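Local coordinates for protein phosphoribosylaminoimidazole-succinocarboxamide synthase (Saccharomyces cerevisiae, PDB 2CNQ) that catalyses the ATP-dependent condensation of carboxyaminoimidazole ribotide with L-aspartate to form SAICAR in de novo purine biosynthesis, at residues 49-54 and 287-292. Numbering follows the deposited sequence. Where two conformers were deposited one is given.
Sequences SIPEKG and RTRAKY. With SO4 (sulfate ion), chain J.
R289 reaches from helix 282-300 to the type II beta turn I50-K53, where its guanidinium meets P51 and E52. With CG anti to the backbone N (chi1 -168°) and the chain extended as far as NE, the head group arrives edge-on at the turn. NE donates to the carbonyl oxygen of P51, NE to O 2.7 Å, and the acceptor lies close to the guanidinium plane. In the E52 conformer given, NH2 forms a salt bridge with E52, 2.8 Å from OE1, whose anti lone pair it meets; the bond is bent (139° at the hydrogen), OE1 lying off the guanidinium plane, and the carboxylate and guanidinium planes stand 73° apart. A sulfate, probably from the crystallisation liquor, takes NH1 on O3 and NH2 on O4 in two nearly straight bonds and also accepts one from W304. An alanine in place of R289 would probably leave the P51 carbonyl without this donor and the E52 carboxylate without its positive mate.

The aliphatic part of R289 runs past I50 in the opposite direction, CB lying 3.6 Å from I50 CG2, while I50 CD1 meets T288 CB at 4.1 Å with the two side chains roughly perpendicular. Further along, K53 CE packs obliquely against Y292 CE1 at 3.6 Å. Their polar ends converge on D239: K53 NZ forms a salt bridge with OD1, and Y292 OH is hydrogen-bonded to OD2.

E52 sits at the N-cap position of helix 53-67; the contact thus joins the turn leading into that helix to the C-terminal helix, beside the nucleotide cleft of the SAICAR synthetase fold, where D239 belongs to the AICAR ribonucleotide pocket.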
loop_
_atom_site.group_PDB
_atom_site.type_symbol
_atom_site.label_atom_id
_atom_site.label_comp_id
_atom_site.label_asym_id
_atom_site.label_seq_id
_atom_site.Cartn_x
_atom_site.Cartn_y
_atom_site.Cartn_z
ATOM N N SER A 49 1.324 17.904 2.320
ATOM C CA SER A 49 1.037 16.848 1.408
ATOM C C SER A 49 2.156 16.683 0.396
ATOM O O SER A 49 3.074 17.484 0.294
ATOM C CB SER A 49 -0.300 17.203 0.747
ATOM O OG SER A 49 -1.434 16.873 1.612
ATOM N N ILE A 50 2.060 15.597 -0.334
ATOM C CA ILE A 50 2.939 15.336 -1.457
ATOM C C ILE A 50 2.069 15.497 -2.680
ATOM O O ILE A 50 1.224 14.665 -2.928
ATOM C CB ILE A 50 3.509 13.936 -1.394
ATOM C CG1 ILE A 50 4.260 13.616 -0.105
ATOM C CG2 ILE A 50 4.390 13.698 -2.592
ATOM C CD1 ILE A 50 5.457 14.420 0.192
ATOM N N PRO A 51 2.222 16.558 -3.440
ATOM C CA PRO A 51 1.293 16.781 -4.524
ATOM C C PRO A 51 1.216 15.608 -5.443
ATOM O O PRO A 51 2.224 15.076 -5.894
ATOM C CB PRO A 51 1.843 18.009 -5.236
ATOM C CG PRO A 51 2.532 18.732 -4.140
ATOM C CD PRO A 51 3.132 17.685 -3.260
ATOM N N GLU A 52 0.001 15.219 -5.728
ATOM C CA GLU A 52 -0.310 14.133 -6.638
ATOM C C GLU A 52 0.110 12.774 -6.187
ATOM O O GLU A 52 -0.056 11.829 -6.898
ATOM C CB GLU A 52 0.157 14.409 -8.054
ATOM C CG GLU A 52 -0.517 15.620 -8.657
ATOM C CD GLU A 52 0.108 16.920 -8.222
ATOM O OE1 GLU A 52 1.340 17.024 -8.344
ATOM O OE2 GLU A 52 -0.605 17.850 -7.803
ATOM N N LYS A 53 0.586 12.644 -4.965
ATOM C CA LYS A 53 0.886 11.324 -4.453
ATOM C C LYS A 53 -0.300 10.423 -4.581
ATOM O O LYS A 53 -0.150 9.267 -4.904
ATOM C CB LYS A 53 1.308 11.464 -3.023
ATOM C CG LYS A 53 1.538 10.158 -2.322
ATOM C CD LYS A 53 2.077 10.397 -0.945
ATOM C CE LYS A 53 2.079 9.152 -0.121
ATOM N NZ LYS A 53 0.757 8.897 0.495
ATOM N N GLY A 54 -1.487 10.931 -4.280
ATOM C CA GLY A 54 -2.639 10.089 -4.354
ATOM C C GLY A 54 -2.960 9.640 -5.728
ATOM O O GLY A 54 -3.486 8.556 -5.928
ATOM N N ARG A 287 11.804 15.198 -2.535
ATOM C CA ARG A 287 12.560 13.969 -2.635
ATOM C C ARG A 287 11.658 12.772 -2.481
ATOM O O ARG A 287 11.825 11.773 -3.134
ATOM C CB ARG A 287 13.656 13.979 -1.595
ATOM C CG ARG A 287 14.775 14.929 -1.992
ATOM C CD ARG A 287 15.680 15.273 -0.845
ATOM N NE ARG A 287 16.470 14.131 -0.452
ATOM C CZ ARG A 287 17.218 14.103 0.645
ATOM N NH1 ARG A 287 17.268 15.151 1.458
ATOM N NH2 ARG A 287 17.905 13.016 0.937
ATOM N N THR A 288 10.699 12.894 -1.594
ATOM C CA THR A 288 9.751 11.824 -1.431
ATOM C C THR A 288 8.959 11.644 -2.696
ATOM O O THR A 288 8.791 10.556 -3.189
ATOM C CB THR A 288 8.807 12.141 -0.286
ATOM O OG1 THR A 288 9.567 12.237 0.905
ATOM C CG2 THR A 288 7.810 11.064 -0.091
ATOM N N ARG A 289 8.441 12.738 -3.218
ATOM C CA ARG A 289 7.646 12.686 -4.396
ATOM C C ARG A 289 8.431 12.035 -5.512
ATOM O O ARG A 289 7.935 11.203 -6.235
ATOM C CB ARG A 289 7.218 14.072 -4.774
ATOM C CG ARG A 289 6.158 14.088 -5.835
ATOM C CD ARG A 289 5.754 15.496 -6.120
ATOM N NE ARG A 289 4.660 15.589 -7.044
ATOM C CZ ARG A 289 4.778 15.643 -8.351
ATOM N NH1 ARG A 289 5.941 15.608 -8.929
ATOM N NH2 ARG A 289 3.692 15.743 -9.080
ATOM N N ALA A 290 9.665 12.450 -5.651
ATOM C CA ALA A 290 10.470 11.955 -6.740
ATOM C C ALA A 290 10.764 10.507 -6.577
ATOM O O ALA A 290 10.821 9.782 -7.548
ATOM C CB ALA A 290 11.731 12.746 -6.852
ATOM N N LYS A 291 11.002 10.055 -5.369
ATOM C CA LYS A 291 11.224 8.642 -5.148
ATOM C C LYS A 291 10.015 7.852 -5.522
ATOM O O LYS A 291 10.127 6.803 -6.116
ATOM C CB LYS A 291 11.585 8.419 -3.698
ATOM C CG LYS A 291 13.018 8.733 -3.425
ATOM C CD LYS A 291 13.310 8.714 -1.918
ATOM C CE LYS A 291 14.749 8.909 -1.578
ATOM N NZ LYS A 291 15.631 7.909 -2.205
ATOM N N TYR A 292 8.841 8.325 -5.134
ATOM C CA TYR A 292 7.637 7.613 -5.459
ATOM C C TYR A 292 7.481 7.551 -6.942
ATOM O O TYR A 292 7.096 6.527 -7.478
ATOM C CB TYR A 292 6.426 8.287 -4.853
ATOM C CG TYR A 292 6.146 7.913 -3.433
ATOM C CD1 TYR A 292 4.877 7.544 -3.088
ATOM C CD2 TYR A 292 7.114 7.937 -2.454
ATOM C CE1 TYR A 292 4.566 7.212 -1.794
ATOM C CE2 TYR A 292 6.811 7.618 -1.162
ATOM C CZ TYR A 292 5.529 7.269 -0.836
ATOM O OH TYR A 292 5.284 6.980 0.451
HETATM S S SO4 J . 5.475 16.520 -12.298
HETATM O O1 SO4 J . 5.659 17.937 -11.995
HETATM O O2 SO4 J . 5.448 16.322 -13.740
HETATM O O3 SO4 J . 6.525 15.758 -11.651
HETATM O O4 SO4 J . 4.185 16.073 -11.784
#